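Local coordinates for protein A52 (Vaccinia virus, PDB 2VVW) that targets host Toll-like receptor signalling complexes, associating with IRAK2 to inhibit NF-kappaB signalling and with TRAF6 to activate p38, at residues Leu25-Tyr28 against Phe29-Arg32. Residues are numbered along the deposited sequence; the frame is centred on the assembly and turned at random.
Sequences LEEY and FMYR
Tyr28 and Arg32, one turn apart on helix 21-35, run side by side in the same direction. Both put CG anti to the backbone N (chi1 178° and -178°), and the arginine chain stays extended as far as NE, which carries Arg32 NH1 to within 2.8 Å of Tyr28 OH. That hydrogen bond is bent, the hydroxyl lying near the guanidinium edge but tilted from its plane, while ring and guanidinium planes stand 72° apart. NH2 of the same group forms salt bridges with Asp52 and Asp111. Tyr28 also turns its ring edge onto a face of Phe29 in a T-shaped pair, with centroids 5.3 Å apart and Tyr28 CD2 4.0 Å from Phe29 CE1. On another side of the helix, Glu27 and Tyr31 lie alongside each other, Glu27 OE1 meeting the tyrosine edge in plane, 3.8 Å from Tyr31 CE2. Glu27 OE1 accepts a hydrogen bond from Tyr9 N and OE2 forms a salt bridge with Lys123 of the second subunit, while Tyr31 OH is hydrogen-bonded to Asp8 and to Trp122 of the second subunit. One helix of this Bcl-2-like fold thus joins a buried arginine, its fixed positive charge probably offset by two carboxylates, to the subunit interface.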
loop_
_atom_site.group_PDB
_atom_site.type_symbol
_atom_site.label_atom_id
_atom_site.label_comp_id
_atom_site.label_asym_id
_atom_site.label_seq_id
_atom_site.Cartn_x
_atom_site.Cartn_y
_atom_site.Cartn_z
ATOM N N LEU A 25 -8.715 6.767 -2.255
ATOM C CA LEU A 25 -9.353 5.467 -2.184
ATOM C C LEU A 25 -8.343 4.312 -2.266
ATOM O O LEU A 25 -8.498 3.315 -1.572
ATOM C CB LEU A 25 -10.455 5.324 -3.247
ATOM C CG LEU A 25 -11.674 6.255 -3.123
ATOM C CD1 LEU A 25 -12.564 6.124 -4.335
ATOM C CD2 LEU A 25 -12.444 5.955 -1.872
ATOM N N GLU A 26 -7.304 4.454 -3.080
ATOM C CA GLU A 26 -6.222 3.448 -3.135
ATOM C C GLU A 26 -5.643 3.236 -1.752
ATOM O O GLU A 26 -5.516 2.109 -1.312
ATOM C CB GLU A 26 -5.080 3.843 -4.073
ATOM C CG GLU A 26 -5.353 3.728 -5.557
ATOM C CD GLU A 26 -4.130 4.098 -6.425
ATOM O OE1 GLU A 26 -3.731 3.270 -7.280
ATOM O OE2 GLU A 26 -3.562 5.203 -6.243
ATOM N N GLU A 27 -5.293 4.328 -1.078
ATOM C CA GLU A 27 -4.680 4.248 0.244
ATOM C C GLU A 27 -5.661 3.751 1.284
ATOM O O GLU A 27 -5.278 3.018 2.195
ATOM C CB GLU A 27 -4.077 5.602 0.651
ATOM C CG GLU A 27 -2.854 5.964 -0.175
ATOM C CD GLU A 27 -1.902 6.953 0.472
ATOM O OE1 GLU A 27 -2.114 7.378 1.640
ATOM O OE2 GLU A 27 -0.921 7.308 -0.225
ATOM N N TYR A 28 -6.926 4.156 1.163
ATOM C CA TYR A 28 -7.981 3.670 2.064
ATOM C C TYR A 28 -8.125 2.142 2.011
ATOM O O TYR A 28 -8.099 1.447 3.027
ATOM C CB TYR A 28 -9.311 4.324 1.687
ATOM C CG TYR A 28 -10.473 3.854 2.516
ATOM C CD1 TYR A 28 -10.586 4.228 3.864
ATOM C CD2 TYR A 28 -11.447 3.019 1.977
ATOM C CE1 TYR A 28 -11.632 3.805 4.639
ATOM C CE2 TYR A 28 -12.515 2.589 2.750
ATOM C CZ TYR A 28 -12.600 2.982 4.085
ATOM O OH TYR A 28 -13.654 2.565 4.863
ATOM N N PHE A 29 -8.255 1.610 0.811
ATOM C CA PHE A 29 -8.336 0.163 0.656
ATOM C C PHE A 29 -7.057 -0.570 1.033
ATOM O O PHE A 29 -7.122 -1.643 1.634
ATOM C CB PHE A 29 -8.833 -0.208 -0.739
ATOM C CG PHE A 29 -10.264 0.180 -0.970
ATOM C CD1 PHE A 29 -11.271 -0.318 -0.165
ATOM C CD2 PHE A 29 -10.609 1.050 -1.976
ATOM C CE1 PHE A 29 -12.591 0.043 -0.378
ATOM C CE2 PHE A 29 -11.926 1.413 -2.180
ATOM C CZ PHE A 29 -12.908 0.918 -1.387
ATOM N N MET A 30 -5.905 0.040 0.764
ATOM C CA MET A 30 -4.626 -0.542 1.164
ATOM C C MET A 30 -4.561 -0.632 2.675
ATOM O O MET A 30 -4.308 -1.690 3.216
ATOM C CB MET A 30 -3.478 0.320 0.648
ATOM C CG MET A 30 -2.101 -0.061 1.113
ATOM S SD MET A 30 -0.905 1.185 0.606
ATOM C CE MET A 30 -1.242 2.526 1.784
ATOM N N TYR A 31 -4.822 0.480 3.350
ATOM C CA TYR A 31 -4.655 0.509 4.806
ATOM C C TYR A 31 -5.718 -0.323 5.543
ATOM O O TYR A 31 -5.404 -1.033 6.520
ATOM C CB TYR A 31 -4.644 1.948 5.319
ATOM C CG TYR A 31 -3.332 2.686 5.139
ATOM C CD1 TYR A 31 -2.166 2.233 5.759
ATOM C CD2 TYR A 31 -3.255 3.862 4.371
ATOM C CE1 TYR A 31 -0.948 2.895 5.610
ATOM C CE2 TYR A 31 -2.021 4.554 4.231
ATOM C CZ TYR A 31 -0.883 4.056 4.837
ATOM O OH TYR A 31 0.315 4.720 4.734
ATOM N N ARG A 32 -6.973 -0.219 5.108
ATOM C CA ARG A 32 -8.038 -1.005 5.706
ATOM C C ARG A 32 -7.853 -2.493 5.381
ATOM O O ARG A 32 -7.978 -3.360 6.257
ATOM C CB ARG A 32 -9.405 -0.516 5.244
ATOM C CG ARG A 32 -10.558 -1.271 5.890
ATOM C CD ARG A 32 -11.877 -0.523 5.761
ATOM N NE ARG A 32 -12.990 -1.350 6.227
ATOM C CZ ARG A 32 -14.195 -0.889 6.543
ATOM N NH1 ARG A 32 -14.464 0.398 6.468
ATOM N NH2 ARG A 32 -15.131 -1.732 6.961
#